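Local coordinates for phosphotriesterase homology protein (Escherichia coli, PDB 1BF6), which hydrolyses phosphorylated glyceryl acetates, and also aromatic acetates and propionates, with the help of two zinc ions, at residues L225-L239 with S271-N285. Numbering follows the deposited sequence.
Sequences LHALRDRGLLNRVML and SGFSQADVDVMLREN
Asn285 reaches across to two backbone carbonyls with one amide nitrogen: ND2 donates to Leu234 O at 2.8 Å, in the carbonyl plane and on a lone pair, and to Val237 O at 2.7 Å, where it arrives above the plane of the Val237 carbonyl. Both acceptors lie close to the amide plane, so the pair of bonds fixes its rotation and ties the 3-10 turn at Leu234 and the start of strand 237-239 to the C-terminal helix. His226 NE2 donates an almost straight bond (168°) to Ser271 OG, 2.7 Å away in the ring plane. The charged pair is less regular: Arg229 NE meets Asp277 OD2 at 2.7 Å but from above the carboxylate plane, while Ser274 N reaches the same oxygen from the opposite face, within the capping box that starts helix 275-289. In this TIM-barrel enzyme the contact joins helix 218-230 and strand 237-239, which sits between strand 204-207 and, through the backbone bond of Leu239 with Ala10, strand 7-12, to the closing helix. Among the aromatics, Phe273 sets CE1 over the centre of the His226 ring, edge to face with planes at 74°. Arg229, extended from CG to NE, lays CD over the Phe273 face, 3.6 Å from its centroid; an alanine here would probably uncover that face and leave Asp277 without its cationic mate. Deeper in, Met281 SD, carried out by a trans chi2 (177°), lies 3.9 Å from Leu234 CD2 and also touches Val237 CG1.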
loop_
_atom_site.group_PDB
_atom_site.type_symbol
_atom_site.label_atom_id
_atom_site.label_comp_id
_atom_site.label_asym_id
_atom_site.label_seq_id
_atom_site.Cartn_x
_atom_site.Cartn_y
_atom_site.Cartn_z
ATOM N N LEU A 225 7.203 -2.502 16.363
ATOM C CA LEU A 225 6.629 -1.167 16.523
ATOM C C LEU A 225 7.158 -0.517 17.808
ATOM O O LEU A 225 7.453 0.675 17.827
ATOM C CB LEU A 225 5.105 -1.204 16.504
ATOM C CG LEU A 225 4.494 -1.482 15.130
ATOM C CD1 LEU A 225 2.977 -1.624 15.245
ATOM C CD2 LEU A 225 4.862 -0.350 14.151
ATOM N N HIS A 226 7.322 -1.314 18.863
ATOM C CA HIS A 226 7.852 -0.801 20.124
ATOM C C HIS A 226 9.283 -0.294 19.965
ATOM O O HIS A 226 9.655 0.721 20.554
ATOM C CB HIS A 226 7.796 -1.871 21.223
ATOM C CG HIS A 226 6.478 -1.928 21.930
ATOM N ND1 HIS A 226 6.222 -1.210 23.079
ATOM C CD2 HIS A 226 5.320 -2.554 21.613
ATOM C CE1 HIS A 226 4.962 -1.385 23.433
ATOM N NE2 HIS A 226 4.393 -2.195 22.559
ATOM N N ALA A 227 10.080 -0.992 19.159
ATOM C CA ALA A 227 11.471 -0.598 18.914
ATOM C C ALA A 227 11.488 0.786 18.254
ATOM O O ALA A 227 12.310 1.636 18.592
ATOM C CB ALA A 227 12.170 -1.626 18.020
ATOM N N LEU A 228 10.547 1.013 17.346
ATOM C CA LEU A 228 10.438 2.288 16.643
ATOM C C LEU A 228 9.943 3.387 17.585
ATOM O O LEU A 228 10.478 4.494 17.600
ATOM C CB LEU A 228 9.525 2.141 15.420
ATOM C CG LEU A 228 10.075 1.098 14.429
ATOM C CD1 LEU A 228 9.148 0.975 13.229
ATOM C CD2 LEU A 228 11.496 1.453 14.001
ATOM N N ARG A 229 8.954 3.059 18.404
ATOM C CA ARG A 229 8.431 4.006 19.377
ATOM C C ARG A 229 9.529 4.401 20.383
ATOM O O ARG A 229 9.673 5.583 20.718
ATOM C CB ARG A 229 7.254 3.379 20.127
ATOM C CG ARG A 229 6.681 4.277 21.208
ATOM C CD ARG A 229 5.590 3.558 21.962
ATOM N NE ARG A 229 5.016 4.408 22.994
ATOM C CZ ARG A 229 5.009 4.105 24.283
ATOM N NH1 ARG A 229 5.550 2.967 24.701
ATOM N NH2 ARG A 229 4.471 4.946 25.153
ATOM N N ASP A 230 10.312 3.421 20.833
ATOM C CA ASP A 230 11.388 3.658 21.795
ATOM C C ASP A 230 12.469 4.591 21.253
ATOM O O ASP A 230 13.178 5.241 22.019
ATOM C CB ASP A 230 12.067 2.353 22.205
ATOM C CG ASP A 230 11.147 1.407 22.966
ATOM O OD1 ASP A 230 10.178 1.864 23.621
ATOM O OD2 ASP A 230 11.413 0.189 22.896
ATOM N N ARG A 231 12.610 4.629 19.934
ATOM C CA ARG A 231 13.618 5.468 19.292
ATOM C C ARG A 231 13.038 6.767 18.733
ATOM O O ARG A 231 13.736 7.531 18.046
ATOM C CB ARG A 231 14.322 4.670 18.187
ATOM C CG ARG A 231 15.147 3.512 18.709
ATOM C CD ARG A 231 15.433 2.505 17.608
ATOM N NE ARG A 231 16.347 1.446 18.034
ATOM C CZ ARG A 231 16.023 0.408 18.804
ATOM N NH1 ARG A 231 14.783 0.266 19.266
ATOM N NH2 ARG A 231 16.946 -0.494 19.106
ATOM N N GLY A 232 11.771 7.019 19.050
ATOM C CA GLY A 232 11.084 8.214 18.587
ATOM C C GLY A 232 10.905 8.277 17.079
ATOM O O GLY A 232 10.852 9.371 16.504
ATOM N N LEU A 233 10.726 7.107 16.462
ATOM C CA LEU A 233 10.585 6.992 15.005
ATOM C C LEU A 233 9.162 6.756 14.460
ATOM O O LEU A 233 8.988 6.516 13.262
ATOM C CB LEU A 233 11.545 5.899 14.484
ATOM C CG LEU A 233 13.022 6.035 14.883
ATOM C CD1 LEU A 233 13.808 4.810 14.499
ATOM C CD2 LEU A 233 13.639 7.286 14.272
ATOM N N LEU A 234 8.144 6.858 15.313
ATOM C CA LEU A 234 6.766 6.638 14.864
ATOM C C LEU A 234 6.263 7.568 13.768
ATOM O O LEU A 234 5.303 7.234 13.070
ATOM C CB LEU A 234 5.778 6.655 16.036
ATOM C CG LEU A 234 5.884 5.556 17.101
ATOM C CD1 LEU A 234 4.710 5.717 18.070
ATOM C CD2 LEU A 234 5.835 4.178 16.468
ATOM N N ASN A 235 6.889 8.732 13.602
ATOM C CA ASN A 235 6.445 9.652 12.552
ATOM C C ASN A 235 6.824 9.180 11.132
ATOM O O ASN A 235 6.561 9.885 10.158
ATOM C CB ASN A 235 6.955 11.084 12.800
ATOM C CG ASN A 235 8.475 11.191 12.767
ATOM O OD1 ASN A 235 9.203 10.192 12.881
ATOM N ND2 ASN A 235 8.965 12.422 12.637
ATOM N N ARG A 236 7.429 7.997 11.023
ATOM C CA ARG A 236 7.807 7.442 9.715
ATOM C C ARG A 236 7.155 6.083 9.437
ATOM O O ARG A 236 7.432 5.456 8.413
ATOM C CB ARG A 236 9.333 7.319 9.589
ATOM C CG ARG A 236 10.048 8.645 9.363
ATOM C CD ARG A 236 9.501 9.359 8.138
ATOM N NE ARG A 236 10.163 10.646 7.942
ATOM C CZ ARG A 236 9.690 11.819 8.362
ATOM N NH1 ARG A 236 8.529 11.900 9.005
ATOM N NH2 ARG A 236 10.421 12.915 8.201
ATOM N N VAL A 237 6.251 5.668 10.329
ATOM C CA VAL A 237 5.564 4.378 10.227
ATOM C C VAL A 237 4.078 4.492 9.901
ATOM O O VAL A 237 3.360 5.308 10.493
ATOM C CB VAL A 237 5.702 3.568 11.553
ATOM C CG1 VAL A 237 4.980 2.227 11.445
ATOM C CG2 VAL A 237 7.146 3.340 11.884
ATOM N N MET A 238 3.635 3.708 8.917
ATOM C CA MET A 238 2.231 3.654 8.543
ATOM C C MET A 238 1.766 2.188 8.618
ATOM O O MET A 238 2.597 1.266 8.603
ATOM C CB MET A 238 1.968 4.318 7.196
ATOM C CG MET A 238 2.232 5.829 7.260
ATOM S SD MET A 238 1.640 6.771 5.861
ATOM C CE MET A 238 2.817 6.266 4.608
ATOM N N LEU A 239 0.451 1.987 8.724
ATOM C CA LEU A 239 -0.123 0.651 8.920
ATOM C C LEU A 239 -1.243 0.258 7.974
ATOM O O LEU A 239 -1.952 1.114 7.446
ATOM C CB LEU A 239 -0.691 0.564 10.354
ATOM C CG LEU A 239 0.164 1.043 11.540
ATOM C CD1 LEU A 239 -0.688 1.041 12.815
ATOM C CD2 LEU A 239 1.382 0.178 11.727
ATOM N N SER A 271 -0.164 -3.378 25.049
ATOM C CA SER A 271 1.268 -3.552 25.249
ATOM C C SER A 271 1.962 -2.255 25.668
ATOM O O SER A 271 3.167 -2.259 25.927
ATOM C CB SER A 271 1.935 -4.117 23.986
ATOM O OG SER A 271 1.887 -3.190 22.915
ATOM N N GLY A 272 1.227 -1.142 25.681
ATOM C CA GLY A 272 1.832 0.118 26.103
ATOM C C GLY A 272 1.714 1.380 25.256
ATOM O O GLY A 272 2.076 2.457 25.728
ATOM N N PHE A 273 1.229 1.274 24.022
ATOM C CA PHE A 273 1.099 2.446 23.151
ATOM C C PHE A 273 -0.057 3.343 23.568
ATOM O O PHE A 273 -1.167 2.866 23.801
ATOM C CB PHE A 273 0.850 2.024 21.694
ATOM C CG PHE A 273 2.099 1.809 20.872
ATOM C CD1 PHE A 273 3.121 0.979 21.313
ATOM C CD2 PHE A 273 2.209 2.390 19.605
ATOM C CE1 PHE A 273 4.244 0.719 20.499
ATOM C CE2 PHE A 273 3.322 2.143 18.784
ATOM C CZ PHE A 273 4.341 1.304 19.232
ATOM N N SER A 274 0.189 4.652 23.601
ATOM C CA SER A 274 -0.848 5.624 23.939
ATOM C C SER A 274 -1.695 5.807 22.691
ATOM O O SER A 274 -1.278 5.418 21.589
ATOM C CB SER A 274 -0.228 6.977 24.344
ATOM O OG SER A 274 0.303 7.682 23.225
ATOM N N GLN A 275 -2.884 6.374 22.847
ATOM C CA GLN A 275 -3.746 6.600 21.697
ATOM C C GLN A 275 -3.125 7.650 20.759
ATOM O O GLN A 275 -3.388 7.635 19.553
ATOM C CB GLN A 275 -5.143 7.025 22.134
ATOM C CG GLN A 275 -6.168 7.086 21.011
ATOM C CD GLN A 275 -6.324 5.769 20.266
ATOM O OE1 GLN A 275 -6.538 4.723 20.863
ATOM N NE2 GLN A 275 -6.212 5.823 18.951
ATOM N N ALA A 276 -2.312 8.544 21.322
ATOM C CA ALA A 276 -1.628 9.580 20.545
ATOM C C ALA A 276 -0.598 8.895 19.644
ATOM O O ALA A 276 -0.443 9.283 18.492
ATOM C CB ALA A 276 -0.932 10.570 21.472
ATOM N N ASP A 277 0.125 7.914 20.193
ATOM C CA ASP A 277 1.121 7.137 19.433
ATOM C C ASP A 277 0.403 6.488 18.238
ATOM O O ASP A 277 0.898 6.503 17.108
ATOM C CB ASP A 277 1.725 5.997 20.272
ATOM C CG ASP A 277 2.681 6.470 21.360
ATOM O OD1 ASP A 277 3.351 7.513 21.204
ATOM O OD2 ASP A 277 2.775 5.755 22.385
ATOM N N VAL A 278 -0.758 5.896 18.509
ATOM C CA VAL A 278 -1.557 5.246 17.475
ATOM C C VAL A 278 -1.979 6.258 16.404
ATOM O O VAL A 278 -1.835 6.003 15.207
ATOM C CB VAL A 278 -2.838 4.587 18.088
ATOM C CG1 VAL A 278 -3.781 4.087 16.982
ATOM C CG2 VAL A 278 -2.456 3.453 19.038
ATOM N N ASP A 279 -2.462 7.422 16.840
ATOM C CA ASP A 279 -2.930 8.457 15.914
ATOM C C ASP A 279 -1.827 9.032 15.021
ATOM O O ASP A 279 -2.107 9.504 13.926
ATOM C CB ASP A 279 -3.708 9.563 16.659
ATOM C CG ASP A 279 -5.053 9.066 17.221
ATOM O OD1 ASP A 279 -5.425 7.899 16.965
ATOM O OD2 ASP A 279 -5.752 9.848 17.905
ATOM N N VAL A 280 -0.582 8.970 15.479
ATOM C CA VAL A 280 0.535 9.450 14.668
ATOM C C VAL A 280 0.623 8.549 13.422
ATOM O O VAL A 280 0.680 9.042 12.286
ATOM C CB VAL A 280 1.870 9.406 15.444
ATOM C CG1 VAL A 280 3.054 9.564 14.496
ATOM C CG2 VAL A 280 1.908 10.526 16.468
ATOM N N MET A 281 0.563 7.233 13.638
ATOM C CA MET A 281 0.655 6.285 12.529
ATOM C C MET A 281 -0.585 6.240 11.645
ATOM O O MET A 281 -0.467 6.254 10.417
ATOM C CB MET A 281 0.990 4.880 13.044
ATOM C CG MET A 281 2.288 4.794 13.850
ATOM S SD MET A 281 2.604 3.135 14.507
ATOM C CE MET A 281 1.552 3.126 15.964
ATOM N N LEU A 282 -1.772 6.242 12.255
ATOM C CA LEU A 282 -3.025 6.162 11.502
ATOM C C LEU A 282 -3.622 7.436 10.917
ATOM O O LEU A 282 -4.367 7.371 9.941
ATOM C CB LEU A 282 -4.104 5.444 12.327
ATOM C CG LEU A 282 -3.928 3.948 12.601
ATOM C CD1 LEU A 282 -5.120 3.449 13.441
ATOM C CD2 LEU A 282 -3.849 3.177 11.277
ATOM N N ARG A 283 -3.340 8.588 11.525
ATOM C CA ARG A 283 -3.902 9.836 11.029
ATOM C C ARG A 283 -2.865 10.868 10.596
ATOM O O ARG A 283 -2.918 11.357 9.468
ATOM C CB ARG A 283 -4.851 10.461 12.069
ATOM C CG ARG A 283 -5.510 11.777 11.626
ATOM C CD ARG A 283 -6.009 12.599 12.819
ATOM N NE ARG A 283 -7.002 11.852 13.585
ATOM C CZ ARG A 283 -7.006 11.700 14.912
ATOM N NH1 ARG A 283 -6.067 12.257 15.675
ATOM N NH2 ARG A 283 -7.932 10.926 15.471
ATOM N N GLU A 284 -1.927 11.196 11.484
ATOM C CA GLU A 284 -0.927 12.216 11.178
ATOM C C GLU A 284 -0.057 11.879 9.977
ATOM O O GLU A 284 -0.042 12.617 8.986
ATOM C CB GLU A 284 -0.052 12.502 12.391
ATOM C CG GLU A 284 -0.820 13.056 13.581
ATOM C CD GLU A 284 0.090 13.654 14.650
ATOM O OE1 GLU A 284 1.275 13.951 14.348
ATOM O OE2 GLU A 284 -0.386 13.838 15.794
ATOM N N ASN A 285 0.634 10.752 10.056
ATOM C CA ASN A 285 1.515 10.314 8.975
ATOM C C ASN A 285 0.863 10.289 7.589
ATOM O O ASN A 285 1.390 10.888 6.657
ATOM C CB ASN A 285 2.173 8.960 9.305
ATOM C CG ASN A 285 3.208 9.065 10.408
ATOM O OD1 ASN A 285 3.520 10.156 10.886
ATOM N ND2 ASN A 285 3.747 7.930 10.817
HETATM O O HOH W 1 -1.362 4.310 8.461
#